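Local structure of UDP-glucose 6-dehydrogenase (Pyrobaculum islandicum, 3VTF) at residues Val369-Met377 against Val388-Leu397. The protein probably catalyses the NAD-dependent oxidation of UDP-glucose to UDP-glucuronate, and binds UDP-glucose. Numbering follows the deposited sequence.
Sequences VYVHDPMAM and VTYVEDPQAL
Val369 meets Val388 through their CG1 methyls, 3.7 Å apart, while its carbonyl O accepts from Thr389 N and from a water also hydrogen-bonded to Thr389 OG1. At Tyr370 the ring lies alongside Thr389, CD1 3.8 Å from Thr389 CB, and Val391 CG2 reaches the ring edge. Val371 carries the parallel pairing onward: its N donates to Thr389 O (2.9 Å) and its O accepts from Val391 N in a nearly straight bond (171°). Its CG2 packs beside Tyr390 CD2, and Leu397 CD1 lies 3.4 Å from Val371 C. His372 has CG anti to the backbone N (chi1 171°), which brings the imidazole against Pro394 in the first turn of helix 394-400; Pro394 CB sits over one ring face in a CH-pi contact, and Val391 O lies at the edge, 3.1 Å from His372 CD2. Replacing His372 with alanine would probably leave Pro394 without its aromatic partner and the Tyr413 hydroxyl without its hydrogen-bond partner ND1. Past His372, Asp373 OD2 accepts from Met375 N and Ala376 N, an Asx turn leading into helix 377-384. This helix links strands 368-372 and 389-390 in a beta-alpha-beta unit at one edge of the UDP-binding domain's parallel sheet, with strand 335-339 beyond 368-372 and helix 354-364 against Val369 and Val388.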
ATOM      1  N   VAL A 369      25.167 -10.297  25.843  1.00 38.60           N
ATOM      2  CA  VAL A 369      24.874  -9.365  24.724  1.00 37.02           C
ATOM      3  C   VAL A 369      25.851  -8.210  24.598  1.00 36.48           C
ATOM      4  O   VAL A 369      26.115  -7.452  25.554  1.00 39.67           O
ATOM      5  CB  VAL A 369      23.451  -8.780  24.903  1.00 32.62           C
ATOM      6  CG1 VAL A 369      23.095  -7.780  23.810  1.00 34.48           C
ATOM      7  CG2 VAL A 369      22.476  -9.905  24.920  1.00 33.59           C
ATOM      8  N   TYR A 370      26.361  -8.062  23.393  1.00 29.00           N
ATOM      9  CA  TYR A 370      27.203  -6.956  23.008  1.00 31.32           C
ATOM     10  C   TYR A 370      26.395  -6.133  22.051  1.00 32.48           C
ATOM     11  O   TYR A 370      25.662  -6.691  21.193  1.00 34.05           O
ATOM     12  CB  TYR A 370      28.440  -7.475  22.288  1.00 30.63           C
ATOM     13  CG  TYR A 370      29.233  -8.392  23.168  1.00 34.43           C
ATOM     14  CD1 TYR A 370      30.457  -7.959  23.755  1.00 39.04           C
ATOM     15  CD2 TYR A 370      28.783  -9.688  23.427  1.00 35.88           C
ATOM     16  CE1 TYR A 370      31.189  -8.822  24.600  1.00 43.92           C
ATOM     17  CE2 TYR A 370      29.495 -10.554  24.257  1.00 42.87           C
ATOM     18  CZ  TYR A 370      30.692 -10.125  24.839  1.00 46.70           C
ATOM     19  OH  TYR A 370      31.344 -11.055  25.610  1.00 50.65           O
ATOM     20  N   VAL A 371      26.545  -4.820  22.120  1.00 31.80           N
ATOM     21  CA  VAL A 371      25.854  -3.933  21.197  1.00 30.02           C
ATOM     22  C   VAL A 371      26.777  -2.865  20.631  1.00 32.99           C
ATOM     23  O   VAL A 371      27.759  -2.512  21.247  1.00 34.68           O
ATOM     24  CB  VAL A 371      24.641  -3.245  21.863  1.00 31.18           C
ATOM     25  CG1 VAL A 371      23.713  -4.269  22.473  1.00 28.82           C
ATOM     26  CG2 VAL A 371      25.095  -2.230  22.890  1.00 29.06           C
ATOM     27  N   HIS A 372      26.455  -2.372  19.449  1.00 28.46           N
ATOM     28  CA  HIS A 372      27.096  -1.207  18.889  1.00 31.65           C
ATOM     29  C   HIS A 372      26.119  -0.338  18.154  1.00 31.25           C
ATOM     30  O   HIS A 372      25.153  -0.832  17.593  1.00 28.94           O
ATOM     31  CB  HIS A 372      28.212  -1.599  17.929  1.00 29.69           C
ATOM     32  CG  HIS A 372      28.768  -0.439  17.145  1.00 31.85           C
ATOM     33  ND1 HIS A 372      28.302  -0.096  15.952  1.00 29.44           N
ATOM     34  CD2 HIS A 372      29.768   0.464  17.445  1.00 29.02           C
ATOM     35  CE1 HIS A 372      28.970   0.963  15.501  1.00 29.26           C
ATOM     36  NE2 HIS A 372      29.865   1.306  16.416  1.00 30.45           N
ATOM     37  N   ASP A 373      26.359   0.966  18.144  1.00 28.83           N
ATOM     38  CA  ASP A 373      25.700   1.871  17.212  1.00 28.05           C
ATOM     39  C   ASP A 373      26.630   3.027  16.942  1.00 31.22           C
ATOM     40  O   ASP A 373      27.306   3.463  17.836  1.00 33.59           O
ATOM     41  CB  ASP A 373      24.375   2.384  17.784  1.00 30.66           C
ATOM     42  CG  ASP A 373      23.548   3.128  16.767  1.00 28.45           C
ATOM     43  OD1 ASP A 373      22.696   2.509  16.128  1.00 29.68           O
ATOM     44  OD2 ASP A 373      23.763   4.326  16.589  1.00 28.19           O
ATOM     45  N   PRO A 374      26.670   3.568  15.739  1.00 34.59           N
ATOM     46  CA  PRO A 374      27.588   4.707  15.602  1.00 32.94           C
ATOM     47  C   PRO A 374      27.171   5.962  16.386  1.00 42.67           C
ATOM     48  O   PRO A 374      28.039   6.809  16.634  1.00 32.85           O
ATOM     49  CB  PRO A 374      27.522   5.031  14.094  1.00 31.43           C
ATOM     50  CG  PRO A 374      27.125   3.673  13.452  1.00 35.40           C
ATOM     51  CD  PRO A 374      26.055   3.202  14.453  1.00 31.36           C
ATOM     52  N   MET A 375      25.874   6.153  16.696  1.00 36.85           N
ATOM     53  CA  MET A 375      25.459   7.348  17.442  1.00 38.19           C
ATOM     54  C   MET A 375      24.661   7.088  18.715  1.00 42.76           C
ATOM     55  O   MET A 375      24.720   7.865  19.646  1.00 35.48           O
ATOM     56  CB  MET A 375      24.675   8.289  16.571  1.00 36.18           C
ATOM     57  CG  MET A 375      25.466   8.828  15.406  1.00 47.38           C
ATOM     58  SD  MET A 375      24.370   9.913  14.497  1.00 45.18           S
ATOM     59  CE  MET A 375      24.392  11.340  15.629  1.00 51.35           C
ATOM     60  N   ALA A 376      23.898   6.009  18.790  1.00 33.71           N
ATOM     61  CA  ALA A 376      22.818   5.978  19.798  1.00 33.57           C
ATOM     62  C   ALA A 376      23.211   5.295  21.093  1.00 33.55           C
ATOM     63  O   ALA A 376      22.349   4.935  21.883  1.00 31.44           O
ATOM     64  CB  ALA A 376      21.562   5.284  19.164  1.00 34.50           C
ATOM     65  N   MET A 377      24.506   5.076  21.344  1.00 35.00           N
ATOM     66  CA  MET A 377      24.827   4.142  22.444  1.00 32.04           C
ATOM     67  C   MET A 377      24.568   4.800  23.781  1.00 30.99           C
ATOM     68  O   MET A 377      24.197   4.136  24.734  1.00 34.65           O
ATOM     69  CB  MET A 377      26.263   3.608  22.351  1.00 36.37           C
ATOM     70  CG  MET A 377      26.432   2.599  21.201  1.00 37.04           C
ATOM     71  SD  MET A 377      28.068   1.778  21.156  1.00 45.04           S
ATOM     72  CE  MET A 377      27.718   0.733  22.483  1.00 34.57           C
ATOM     73  N   VAL A 388      24.091  -4.819  29.075  1.00 38.82           N
ATOM     74  CA  VAL A 388      24.878  -5.252  27.890  1.00 39.97           C
ATOM     75  C   VAL A 388      26.273  -4.634  27.933  1.00 42.13           C
ATOM     76  O   VAL A 388      26.477  -3.615  28.597  1.00 40.39           O
ATOM     77  CB  VAL A 388      24.122  -4.865  26.586  1.00 36.86           C
ATOM     78  CG1 VAL A 388      22.679  -5.401  26.654  1.00 32.73           C
ATOM     79  CG2 VAL A 388      24.071  -3.375  26.425  1.00 30.46           C
ATOM     80  N   THR A 389      27.198  -5.204  27.166  1.00 38.80           N
ATOM     81  CA  THR A 389      28.468  -4.556  26.882  1.00 36.46           C
ATOM     82  C   THR A 389      28.337  -3.667  25.675  1.00 37.46           C
ATOM     83  O   THR A 389      27.868  -4.114  24.598  1.00 38.76           O
ATOM     84  CB  THR A 389      29.606  -5.607  26.661  1.00 34.46           C
ATOM     85  OG1 THR A 389      29.555  -6.572  27.721  1.00 37.63           O
ATOM     86  CG2 THR A 389      31.022  -4.961  26.541  1.00 36.44           C
ATOM     87  N   TYR A 390      28.788  -2.419  25.834  1.00 36.26           N
ATOM     88  CA  TYR A 390      28.843  -1.475  24.739  1.00 36.48           C
ATOM     89  C   TYR A 390      30.211  -1.532  24.038  1.00 42.95           C
ATOM     90  O   TYR A 390      31.225  -1.263  24.664  1.00 43.27           O
ATOM     91  CB  TYR A 390      28.560  -0.076  25.247  1.00 40.59           C
ATOM     92  CG  TYR A 390      27.253  -0.023  25.943  1.00 40.32           C
ATOM     93  CD1 TYR A 390      27.153  -0.396  27.252  1.00 40.58           C
ATOM     94  CD2 TYR A 390      26.077   0.326  25.244  1.00 43.06           C
ATOM     95  CE1 TYR A 390      25.915  -0.398  27.905  1.00 44.94           C
ATOM     96  CE2 TYR A 390      24.823   0.306  25.868  1.00 41.57           C
ATOM     97  CZ  TYR A 390      24.746  -0.021  27.213  1.00 43.72           C
ATOM     98  OH  TYR A 390      23.535  -0.073  27.870  1.00 38.48           O
ATOM     99  N   VAL A 391      30.238  -1.814  22.733  1.00 38.95           N
ATOM    100  CA  VAL A 391      31.483  -1.935  21.981  1.00 40.06           C
ATOM    101  C   VAL A 391      31.699  -0.746  21.044  1.00 38.88           C
ATOM    102  O   VAL A 391      30.870  -0.420  20.193  1.00 40.28           O
ATOM    103  CB  VAL A 391      31.518  -3.282  21.201  1.00 41.44           C
ATOM    104  CG1 VAL A 391      32.809  -3.454  20.420  1.00 40.32           C
ATOM    105  CG2 VAL A 391      31.368  -4.426  22.170  1.00 40.41           C
ATOM    106  N   GLU A 392      32.845  -0.083  21.153  1.00 36.29           N
ATOM    107  CA  GLU A 392      33.039   1.106  20.342  1.00 37.12           C
ATOM    108  C   GLU A 392      33.244   0.795  18.858  1.00 34.09           C
ATOM    109  O   GLU A 392      32.923   1.608  17.995  1.00 32.44           O
ATOM    110  CB  GLU A 392      34.234   1.960  20.890  1.00 43.10           C
ATOM    111  CG  GLU A 392      34.144   2.179  22.397  1.00 52.59           C
ATOM    112  CD  GLU A 392      32.866   2.956  22.829  1.00 65.83           C
ATOM    113  OE1 GLU A 392      32.475   3.886  22.093  1.00 65.54           O
ATOM    114  OE2 GLU A 392      32.223   2.640  23.882  1.00 61.51           O
ATOM    115  N   ASP A 393      33.873  -0.329  18.568  1.00 35.19           N
ATOM    116  CA  ASP A 393      34.262  -0.642  17.142  1.00 43.04           C
ATOM    117  C   ASP A 393      33.380  -1.822  16.649  1.00 33.08           C
ATOM    118  O   ASP A 393      33.420  -2.896  17.236  1.00 37.58           O
ATOM    119  CB  ASP A 393      35.726  -1.047  17.099  1.00 41.17           C
ATOM    120  CG  ASP A 393      36.240  -1.289  15.678  1.00 52.48           C
ATOM    121  OD1 ASP A 393      35.503  -1.706  14.735  1.00 46.85           O
ATOM    122  OD2 ASP A 393      37.443  -1.053  15.516  1.00 57.54           O
ATOM    123  N   PRO A 394      32.586  -1.609  15.602  1.00 33.03           N
ATOM    124  CA  PRO A 394      31.626  -2.684  15.193  1.00 32.98           C
ATOM    125  C   PRO A 394      32.354  -3.944  14.710  1.00 33.76           C
ATOM    126  O   PRO A 394      31.855  -5.061  14.925  1.00 36.42           O
ATOM    127  CB  PRO A 394      30.808  -2.015  14.092  1.00 31.52           C
ATOM    128  CG  PRO A 394      31.756  -1.003  13.523  1.00 35.40           C
ATOM    129  CD  PRO A 394      32.605  -0.501  14.662  1.00 27.48           C
ATOM    130  N   GLN A 395      33.558  -3.785  14.119  1.00 35.88           N
ATOM    131  CA  GLN A 395      34.361  -4.963  13.692  1.00 34.01           C
ATOM    132  C   GLN A 395      34.799  -5.754  14.901  1.00 35.05           C
ATOM    133  O   GLN A 395      34.739  -7.007  14.940  1.00 36.11           O
ATOM    134  CB  GLN A 395      35.575  -4.584  12.769  1.00 35.97           C
ATOM    135  CG  GLN A 395      36.235  -5.849  12.163  1.00 37.40           C
ATOM    136  CD  GLN A 395      35.255  -6.659  11.299  1.00 31.18           C
ATOM    137  OE1 GLN A 395      34.790  -6.182  10.314  1.00 29.12           O
ATOM    138  NE2 GLN A 395      34.972  -7.883  11.684  1.00 32.28           N
ATOM    139  N   ALA A 396      35.237  -5.004  15.928  1.00 39.92           N
ATOM    140  CA  ALA A 396      35.641  -5.586  17.182  1.00 35.76           C
ATOM    141  C   ALA A 396      34.467  -6.319  17.813  1.00 34.84           C
ATOM    142  O   ALA A 396      34.634  -7.369  18.444  1.00 35.63           O
ATOM    143  CB  ALA A 396      36.159  -4.499  18.121  1.00 40.14           C
ATOM    144  N   LEU A 397      33.264  -5.761  17.665  1.00 36.70           N
ATOM    145  CA  LEU A 397      32.052  -6.480  18.167  1.00 34.90           C
ATOM    146  C   LEU A 397      31.908  -7.822  17.401  1.00 31.33           C
ATOM    147  O   LEU A 397      31.729  -8.866  18.005  1.00 35.53           O
ATOM    148  CB  LEU A 397      30.777  -5.606  18.014  1.00 35.20           C
ATOM    149  CG  LEU A 397      29.437  -6.315  18.360  1.00 39.93           C
ATOM    150  CD1 LEU A 397      28.360  -5.300  18.822  1.00 35.97           C
ATOM    151  CD2 LEU A 397      28.938  -7.141  17.129  1.00 33.32           C
TER
HETATM  152  O   HOH W   1      27.759  -8.369  28.041  1.00 46.59           O